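Local coordinates for protein RavO (Legionella pneumophila subsp. pneumophila, PDB 6DM4) that binds tyrosine-phosphorylated peptides through an SH2 domain, the piece described here, which recognises a phosphopeptide of human Shc1 and probably targets host phosphotyrosine signalling, at residues 81-86 against 90-95; 71-76 against 103-108. One frame throughout, in Å; residues are numbered along the deposited sequence. Where two conformers were deposited one is given.

Contact 1 (81-86 against 90-95)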
ATOM      1  N   LEU A  81      -0.923 -10.236  11.372  1.00 45.56           N
ATOM      2  CA  LEU A  81      -0.616 -11.007  10.173  1.00 44.68           C
ATOM      3  C   LEU A  81      -0.911 -12.486  10.392  1.00 44.07           C
ATOM      4  O   LEU A  81      -0.750 -13.015  11.497  1.00 46.20           O
ATOM      5  CB  LEU A  81       0.850 -10.823   9.772  1.00 44.00           C
ATOM      6  CG  LEU A  81       1.328 -11.457   8.462  1.00 44.02           C
ATOM      7  CD1 LEU A  81       0.547 -10.923   7.263  1.00 42.51           C
ATOM      8  CD2 LEU A  81       2.824 -11.235   8.279  1.00 44.49           C
ATOM      9  N   PHE A  82      -1.359 -13.147   9.326  1.00 42.96           N
ATOM     10  CA  PHE A  82      -1.718 -14.558   9.372  1.00 44.14           C
ATOM     11  C   PHE A  82      -1.370 -15.211   8.043  1.00 42.40           C
ATOM     12  O   PHE A  82      -1.523 -14.596   6.986  1.00 40.87           O
ATOM     13  CB  PHE A  82      -3.215 -14.765   9.644  1.00 46.40           C
ATOM     14  CG  PHE A  82      -3.713 -14.090  10.892  1.00 48.84           C
ATOM     15  CD1 PHE A  82      -4.056 -12.747  10.882  1.00 52.41           C
ATOM     16  CD2 PHE A  82      -3.854 -14.802  12.067  1.00 51.85           C
ATOM     17  CE1 PHE A  82      -4.517 -12.124  12.030  1.00 51.51           C
ATOM     18  CE2 PHE A  82      -4.313 -14.185  13.224  1.00 58.25           C
ATOM     19  CZ  PHE A  82      -4.646 -12.846  13.204  1.00 54.59           C
ATOM     20  N   SER A  83      -0.908 -16.456   8.103  1.00 43.16           N
ATOM     21  CA  SER A  83      -0.866 -17.312   6.928  1.00 45.03           C
ATOM     22  C   SER A  83      -2.195 -18.047   6.836  1.00 47.96           C
ATOM     23  O   SER A  83      -2.789 -18.404   7.857  1.00 46.85           O
ATOM     24  CB  SER A  83       0.293 -18.307   7.010  1.00 43.14           C
ATOM     25  OG  SER A  83       0.046 -19.289   7.999  1.00 45.72           O
ATOM     26  N   ILE A  84      -2.673 -18.263   5.614  1.00 44.27           N
ATOM     27  CA  ILE A  84      -4.037 -18.736   5.415  1.00 46.41           C
ATOM     28  C   ILE A  84      -4.019 -19.988   4.552  1.00 51.35           C
ATOM     29  O   ILE A  84      -3.497 -19.970   3.433  1.00 46.37           O
ATOM     30  CB  ILE A  84      -4.931 -17.648   4.800  1.00 51.80           C
ATOM     31  CG1 ILE A  84      -5.172 -16.558   5.851  1.00 52.57           C
ATOM     32  CG2 ILE A  84      -6.250 -18.247   4.336  1.00 48.57           C
ATOM     33  CD1 ILE A  84      -5.663 -15.265   5.296  1.00 51.07           C
ATOM     34  N   ASN A  85      -4.577 -21.073   5.083  1.00 51.11           N
ATOM     35  CA  ASN A  85      -4.776 -22.293   4.310  1.00 52.32           C
ATOM     36  C   ASN A  85      -5.892 -22.073   3.295  1.00 52.64           C
ATOM     37  O   ASN A  85      -7.050 -21.883   3.674  1.00 53.44           O
ATOM     38  CB  ASN A  85      -5.120 -23.445   5.252  1.00 57.84           C
ATOM     39  CG  ASN A  85      -5.106 -24.789   4.562  1.00 60.42           C
ATOM     40  OD1 ASN A  85      -5.908 -25.047   3.664  1.00 60.49           O
ATOM     41  ND2 ASN A  85      -4.198 -25.658   4.982  1.00 63.76           N
ATOM     42  N   THR A  86      -5.556 -22.110   2.003  1.00 52.23           N
ATOM     43  CA  THR A  86      -6.531 -21.739   0.984  1.00 52.12           C
ATOM     44  C   THR A  86      -7.608 -22.795   0.765  1.00 56.35           C
ATOM     45  O   THR A  86      -8.646 -22.479   0.173  1.00 57.70           O
ATOM     46  CB  THR A  86      -5.824 -21.446  -0.341  1.00 51.32           C
ATOM     47  OG1 THR A  86      -5.178 -22.631  -0.817  1.00 54.96           O
ATOM     48  CG2 THR A  86      -4.787 -20.353  -0.150  1.00 48.01           C
ATOM     49  N   LYS A  90      -8.691 -21.678   7.207  1.00 65.09           N
ATOM     50  CA  LYS A  90      -8.220 -21.501   8.573  1.00 67.39           C
ATOM     51  C   LYS A  90      -6.957 -20.646   8.588  1.00 63.62           C
ATOM     52  O   LYS A  90      -6.108 -20.743   7.696  1.00 52.50           O
ATOM     53  CB  LYS A  90      -7.957 -22.854   9.238  1.00 73.01           C
ATOM     54  CG  LYS A  90      -9.211 -23.682   9.509  1.00 79.13           C
ATOM     55  CD  LYS A  90      -8.867 -25.068  10.054  1.00 85.41           C
ATOM     56  CE  LYS A  90      -8.457 -26.028   8.951  1.00 87.28           C
ATOM     57  NZ  LYS A  90      -7.094 -26.575   9.152  1.00 88.71           N
ATOM     58  N   VAL A  91      -6.842 -19.795   9.605  1.00 61.38           N
ATOM     59  CA  VAL A  91      -5.754 -18.830   9.691  1.00 55.19           C
ATOM     60  C   VAL A  91      -4.741 -19.301  10.724  1.00 54.96           C
ATOM     61  O   VAL A  91      -5.053 -20.060  11.647  1.00 59.36           O
ATOM     62  CB  VAL A  91      -6.262 -17.413  10.028  1.00 54.13           C
ATOM     63  CG1 VAL A  91      -7.245 -16.942   8.974  1.00 54.41           C
ATOM     64  CG2 VAL A  91      -6.907 -17.391  11.414  1.00 59.07           C
ATOM     65  N   THR A  92      -3.501 -18.842  10.554  1.00 51.43           N
ATOM     66  CA  THR A  92      -2.410 -19.152  11.469  1.00 53.16           C
ATOM     67  C   THR A  92      -1.598 -17.892  11.744  1.00 50.72           C
ATOM     68  O   THR A  92      -1.027 -17.306  10.815  1.00 47.86           O
ATOM     69  CB  THR A  92      -1.507 -20.252  10.907  1.00 54.27           C
ATOM     70  OG1 THR A  92      -2.222 -21.494  10.882  1.00 57.84           O
ATOM     71  CG2 THR A  92      -0.263 -20.408  11.774  1.00 55.61           C
ATOM     72  N   PRO A  93      -1.513 -17.459  12.999  1.00 52.82           N
ATOM     73  CA  PRO A  93      -0.891 -16.163  13.292  1.00 50.78           C
ATOM     74  C   PRO A  93       0.609 -16.171  13.045  1.00 49.81           C
ATOM     75  O   PRO A  93       1.296 -17.176  13.243  1.00 52.27           O
ATOM     76  CB  PRO A  93      -1.209 -15.943  14.777  1.00 53.94           C
ATOM     77  CG  PRO A  93      -1.410 -17.317  15.328  1.00 61.01           C
ATOM     78  CD  PRO A  93      -2.029 -18.118  14.211  1.00 57.02           C
ATOM     79  N   ILE A  94       1.105 -15.019  12.604  1.00 45.21           N
ATOM     80  CA  ILE A  94       2.521 -14.791  12.338  1.00 52.70           C
ATOM     81  C   ILE A  94       2.958 -13.595  13.171  1.00 51.45           C
ATOM     82  O   ILE A  94       2.415 -12.494  13.011  1.00 50.51           O
ATOM     83  CB  ILE A  94       2.785 -14.528  10.846  1.00 48.79           C
ATOM     84  CG1 ILE A  94       2.561 -15.791  10.016  1.00 49.17           C
ATOM     85  CG2 ILE A  94       4.188 -14.008  10.644  1.00 46.89           C
ATOM     86  CD1 ILE A  94       2.719 -15.560   8.519  1.00 46.62           C
ATOM     87  N   ASP A  95       3.932 -13.802  14.051  1.00 53.67           N
ATOM     88  CA  ASP A  95       4.469 -12.700  14.840  1.00 55.38           C
ATOM     89  C   ASP A  95       5.524 -11.956  14.033  1.00 49.42           C
ATOM     90  O   ASP A  95       6.347 -12.569  13.351  1.00 47.43           O
ATOM     91  CB  ASP A  95       5.078 -13.210  16.146  1.00 63.98           C
ATOM     92  CG  ASP A  95       6.307 -14.072  15.918  1.00 70.94           C
ATOM     93  OD1 ASP A  95       6.148 -15.268  15.597  1.00 73.92           O
ATOM     94  OD2 ASP A  95       7.436 -13.551  16.048  1.00 73.29           O
TER
HETATM   95  O   HOH W   1       1.085 -10.145  13.252  1.00 42.03           O

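Contact 2 (71-76 against 103-108)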
ATOM      1  N   ILE A  71       1.578 -18.533  -1.595  1.00 33.11           N
ATOM      2  CA  ILE A  71       1.192 -18.558  -0.188  1.00 36.07           C
ATOM      3  C   ILE A  71       0.233 -17.400   0.032  1.00 35.44           C
ATOM      4  O   ILE A  71       0.497 -16.283  -0.422  1.00 32.94           O
ATOM      5  CB  ILE A  71       2.407 -18.421   0.750  1.00 38.60           C
ATOM      6  CG1 ILE A  71       3.493 -19.437   0.410  1.00 41.75           C
ATOM      7  CG2 ILE A  71       1.978 -18.562   2.213  1.00 39.82           C
ATOM      8  CD1 ILE A  71       4.814 -19.127   1.085  1.00 43.24           C
ATOM      9  N   ARG A  72      -0.875 -17.652   0.721  1.00 38.34           N
ATOM     10  CA  ARG A  72      -1.843 -16.597   0.990  1.00 37.76           C
ATOM     11  C   ARG A  72      -1.679 -16.080   2.413  1.00 36.12           C
ATOM     12  O   ARG A  72      -1.595 -16.870   3.359  1.00 38.11           O
ATOM     13  CB  ARG A  72      -3.276 -17.082   0.769  1.00 40.72           C
ATOM     14  CG  ARG A  72      -4.296 -15.962   0.920  1.00 41.32           C
ATOM     15  CD  ARG A  72      -5.709 -16.464   0.760  1.00 42.56           C
ATOM     16  NE  ARG A  72      -5.950 -16.965  -0.589  1.00 41.50           N
ATOM     17  CZ  ARG A  72      -6.993 -17.715  -0.922  1.00 44.18           C
ATOM     18  NH1 ARG A  72      -7.886 -18.048   0.002  1.00 45.89           N
ATOM     19  NH2 ARG A  72      -7.146 -18.135  -2.174  1.00 45.28           N
ATOM     20  N   TYR A  73      -1.634 -14.755   2.555  1.00 34.18           N
ATOM     21  CA  TYR A  73      -1.536 -14.094   3.848  1.00 35.57           C
ATOM     22  C   TYR A  73      -2.741 -13.190   4.061  1.00 36.63           C
ATOM     23  O   TYR A  73      -3.373 -12.732   3.104  1.00 35.98           O
ATOM     24  CB  TYR A  73      -0.246 -13.266   3.960  1.00 33.93           C
ATOM     25  CG  TYR A  73       1.002 -14.106   3.853  1.00 35.79           C
ATOM     26  CD1 TYR A  73       1.471 -14.834   4.941  1.00 37.26           C
ATOM     27  CD2 TYR A  73       1.703 -14.181   2.663  1.00 33.81           C
ATOM     28  CE1 TYR A  73       2.608 -15.606   4.841  1.00 39.32           C
ATOM     29  CE2 TYR A  73       2.838 -14.952   2.550  1.00 34.96           C
ATOM     30  CZ  TYR A  73       3.284 -15.664   3.634  1.00 37.03           C
ATOM     31  OH  TYR A  73       4.419 -16.433   3.510  1.00 39.55           O
ATOM     32  N   GLY A  74      -3.047 -12.928   5.325  1.00 37.34           N
ATOM     33  CA  GLY A  74      -4.145 -12.046   5.672  1.00 37.97           C
ATOM     34  C   GLY A  74      -3.742 -11.095   6.778  1.00 38.73           C
ATOM     35  O   GLY A  74      -2.960 -11.441   7.666  1.00 39.61           O
ATOM     36  N   ILE A  75      -4.288  -9.882   6.710  1.00 38.61           N
ATOM     37  CA  ILE A  75      -4.100  -8.855   7.729  1.00 40.07           C
ATOM     38  C   ILE A  75      -5.469  -8.491   8.285  1.00 42.45           C
ATOM     39  O   ILE A  75      -6.369  -8.119   7.523  1.00 42.89           O
ATOM     40  CB  ILE A  75      -3.406  -7.601   7.161  1.00 39.03           C
ATOM     41  CG1 ILE A  75      -2.154  -7.977   6.368  1.00 38.67           C
ATOM     42  CG2 ILE A  75      -3.067  -6.617   8.284  1.00 40.66           C
ATOM     43  CD1 ILE A  75      -1.674  -6.862   5.446  1.00 40.08           C
ATOM     44  N   ASN A  76      -5.629  -8.579   9.605  1.00 43.65           N
ATOM     45  CA  ASN A  76      -6.921  -8.261  10.190  1.00 44.89           C
ATOM     46  C   ASN A  76      -7.005  -6.765  10.500  1.00 46.45           C
ATOM     47  O   ASN A  76      -6.050  -6.014  10.302  1.00 45.29           O
ATOM     48  CB  ASN A  76      -7.203  -9.142  11.417  1.00 47.19           C
ATOM     49  CG  ASN A  76      -6.327  -8.822  12.636  1.00 47.78           C
ATOM     50  OD1 ASN A  76      -5.723  -7.756  12.754  1.00 47.84           O
ATOM     51  ND2 ASN A  76      -6.289  -9.765  13.569  1.00 49.54           N
ATOM     52  N   ALA A 103      10.476  -7.875   6.462  1.00 37.34           N
ATOM     53  CA  ALA A 103      11.486  -8.806   6.953  1.00 38.91           C
ATOM     54  C   ALA A 103      10.858 -10.115   7.397  1.00 38.49           C
ATOM     55  O   ALA A 103      11.472 -11.179   7.255  1.00 41.32           O
ATOM     56  CB  ALA A 103      12.276  -8.183   8.105  1.00 41.77           C
ATOM     57  N   THR A 104       9.627 -10.059   7.912  1.00 37.92           N
ATOM     58  CA  THR A 104       8.942 -11.267   8.359  1.00 37.76           C
ATOM     59  C   THR A 104       8.470 -12.097   7.174  1.00 36.70           C
ATOM     60  O   THR A 104       8.752 -13.301   7.092  1.00 35.48           O
ATOM     61  CB  THR A 104       7.758 -10.898   9.254  1.00 38.18           C
ATOM     62  OG1 THR A 104       8.224 -10.141  10.379  1.00 42.90           O
ATOM     63  CG2 THR A 104       7.057 -12.151   9.746  1.00 36.27           C
ATOM     64  N   LEU A 105       7.737 -11.467   6.252  1.00 33.75           N
ATOM     65  CA  LEU A 105       7.246 -12.167   5.070  1.00 34.27           C
ATOM     66  C   LEU A 105       8.392 -12.771   4.273  1.00 33.65           C
ATOM     67  O   LEU A 105       8.292 -13.910   3.799  1.00 36.22           O
ATOM     68  CB  LEU A 105       6.431 -11.206   4.206  1.00 34.39           C
ATOM     69  CG  LEU A 105       5.033 -10.888   4.733  1.00 34.76           C
ATOM     70  CD1 LEU A 105       4.423  -9.713   3.973  1.00 35.74           C
ATOM     71  CD2 LEU A 105       4.142 -12.123   4.648  1.00 35.43           C
ATOM     72  N   THR A 106       9.499 -12.037   4.140  1.00 32.38           N
ATOM     73  CA  THR A 106      10.647 -12.556   3.404  1.00 34.86           C
ATOM     74  C   THR A 106      11.134 -13.872   4.002  1.00 35.50           C
ATOM     75  O   THR A 106      11.420 -14.831   3.273  1.00 34.77           O
ATOM     76  CB  THR A 106      11.771 -11.522   3.384  1.00 35.19           C
ATOM     77  OG1 THR A 106      11.332 -10.362   2.665  1.00 36.49           O
ATOM     78  CG2 THR A 106      13.007 -12.089   2.700  1.00 37.89           C
ATOM     79  N   GLN A 107      11.223 -13.942   5.332  1.00 33.78           N
ATOM     80  CA  GLN A 107      11.652 -15.183   5.970  1.00 35.33           C
ATOM     81  C   GLN A 107      10.629 -16.295   5.778  1.00 35.41           C
ATOM     82  O   GLN A 107      10.999 -17.439   5.502  1.00 38.50           O
ATOM     83  CB  GLN A 107      11.915 -14.949   7.460  1.00 36.42           C
ATOM     84  CG  GLN A 107      13.129 -14.083   7.725  1.00 38.46           C
ATOM     85  CD  GLN A 107      14.393 -14.680   7.139  1.00 41.49           C
ATOM     86  OE1 GLN A 107      14.657 -15.872   7.296  1.00 42.69           O
ATOM     87  NE2 GLN A 107      15.187 -13.852   6.472  1.00 43.55           N
ATOM     88  N   HIS A 108       9.340 -15.986   5.920  1.00 33.99           N
ATOM     89  CA  HIS A 108       8.310 -17.012   5.769  0.50 33.24           C
ATOM     90  C   HIS A 108       8.277 -17.554   4.348  1.00 32.13           C
ATOM     91  O   HIS A 108       8.070 -18.756   4.136  1.00 31.75           O
ATOM     92  CB  HIS A 108       6.943 -16.440   6.155  0.50 33.19           C
ATOM     93  CG  HIS A 108       5.876 -17.475   6.335  0.50 33.42           C
ATOM     94  ND1 HIS A 108       5.082 -17.915   5.298  0.50 32.90           N
ATOM     95  CD2 HIS A 108       5.457 -18.141   7.437  0.50 35.49           C
ATOM     96  CE1 HIS A 108       4.227 -18.816   5.750  0.50 33.58           C
ATOM     97  NE2 HIS A 108       4.434 -18.971   7.046  0.50 36.05           N
TER

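Contact 1 (81-86 against 90-95)
S83 and T92 grip each other through both of their backbone polar groups, at the centre of the antiparallel hairpin 81-84/91-94 that ends the sheet of this SH2 domain. S83 N donates to T92 O at 2.8 Å, and in return T92 N reaches S83 O at 2.8 Å, running nearly along the C=O axis. The hairpin continues on both sides of this reciprocal pair. Toward the turn, N85 N donates to K90 O at 3.0 Å; toward the open end, I94 N reaches L81 O at 2.9 Å, its approach lifted 41° off the carbonyl plane. Beyond that bond a water takes over the ladder, accepting from L81 N at 2.8 Å and donating to I94 O. P93 has no N-H to give, and its place opposite F82 in a non-hydrogen-bonded pair asks for none across the hairpin. F82 itself turns its backbone the other way, bonding to G74. At the turn, N85 OD1 accepts from A87 N, forming an Asx turn, and from S88 N, so the amide oxygen is satisfied inside the loop. T86 N is spent on a polar side chain of the bound peptide, and the T86 side chain packs on the modified residue, which places this turn at the ligand. On the face carrying F82 and I84 the meeting is apolar. With CG anti to its carbonyl carbon (chi1 -55°), F82 sets its ring against the partner strand, and CD2 comes within 3.5 Å of P93 CA; Y55 meets the same ring edge-to-face. I84 and V91 run alongside each other in the same direction, with I84 CG1 3.8 Å from V91 CG1.

Contact 2 (71-76 against 103-108)
Y73 projects from strand 67-76 toward helix 101-119 and meets L105 and H108 there, in the helix-on-sheet packing of the SH2 fold. The strand and helix segments run roughly antiparallel, their axes 11.5 Å apart, and long side chains bridge the gap. H108 was modelled in two conformers, and its part in the contact is given for one of them. In the conformer described, the aromatic interaction has CG of H108 anti to its backbone N (chi1 -167°), carrying the imidazole to the far end of the tyrosine, where the edge of Y73 faces the H108 ring in an offset edge-to-face pair, with planes at 75°. The polar part joins Y73 OH and H108 ND1. Either could be the donor, but their 2.4 Å separation is too short to trust, so the bond's exact length remains doubtful. In the same conformer I71 approaches the imidazole obliquely and at its edge, its CG2 4.2 Å from H108 CE1. The apolar part is a CH-pi contact that does not depend on the histidine. Y73 and L105 extend past one another, each toward the other's backbone, and L81 of the next strand touches both. L105 CD2 sits almost exactly on the normal of the Y73 ring, 3.5 Å from the ring centroid, so one methyl is shared evenly by the six carbons.

How the contacts relate
After the N-terminal helices and the first two strands of the sheet, the chain reaches strand 67-76, then folds through the hairpin 81-84/91-94, and only afterwards enters helix 101-119. Contact 1 is therefore nested inside the longer loop that contact 2 closes: three residues lie between the hairpin's segments, against 26 between strand and helix. One contact extends the sheet edge, the other lays the helix on its face. They meet where strands 67-76 and 81-84 are neighbours, through the probable hydrogen bonds from G74 N to F82 O and I84 N to R72 O. R72 bonds the modified side chain of the peptide that the turn of contact 1 also reaches.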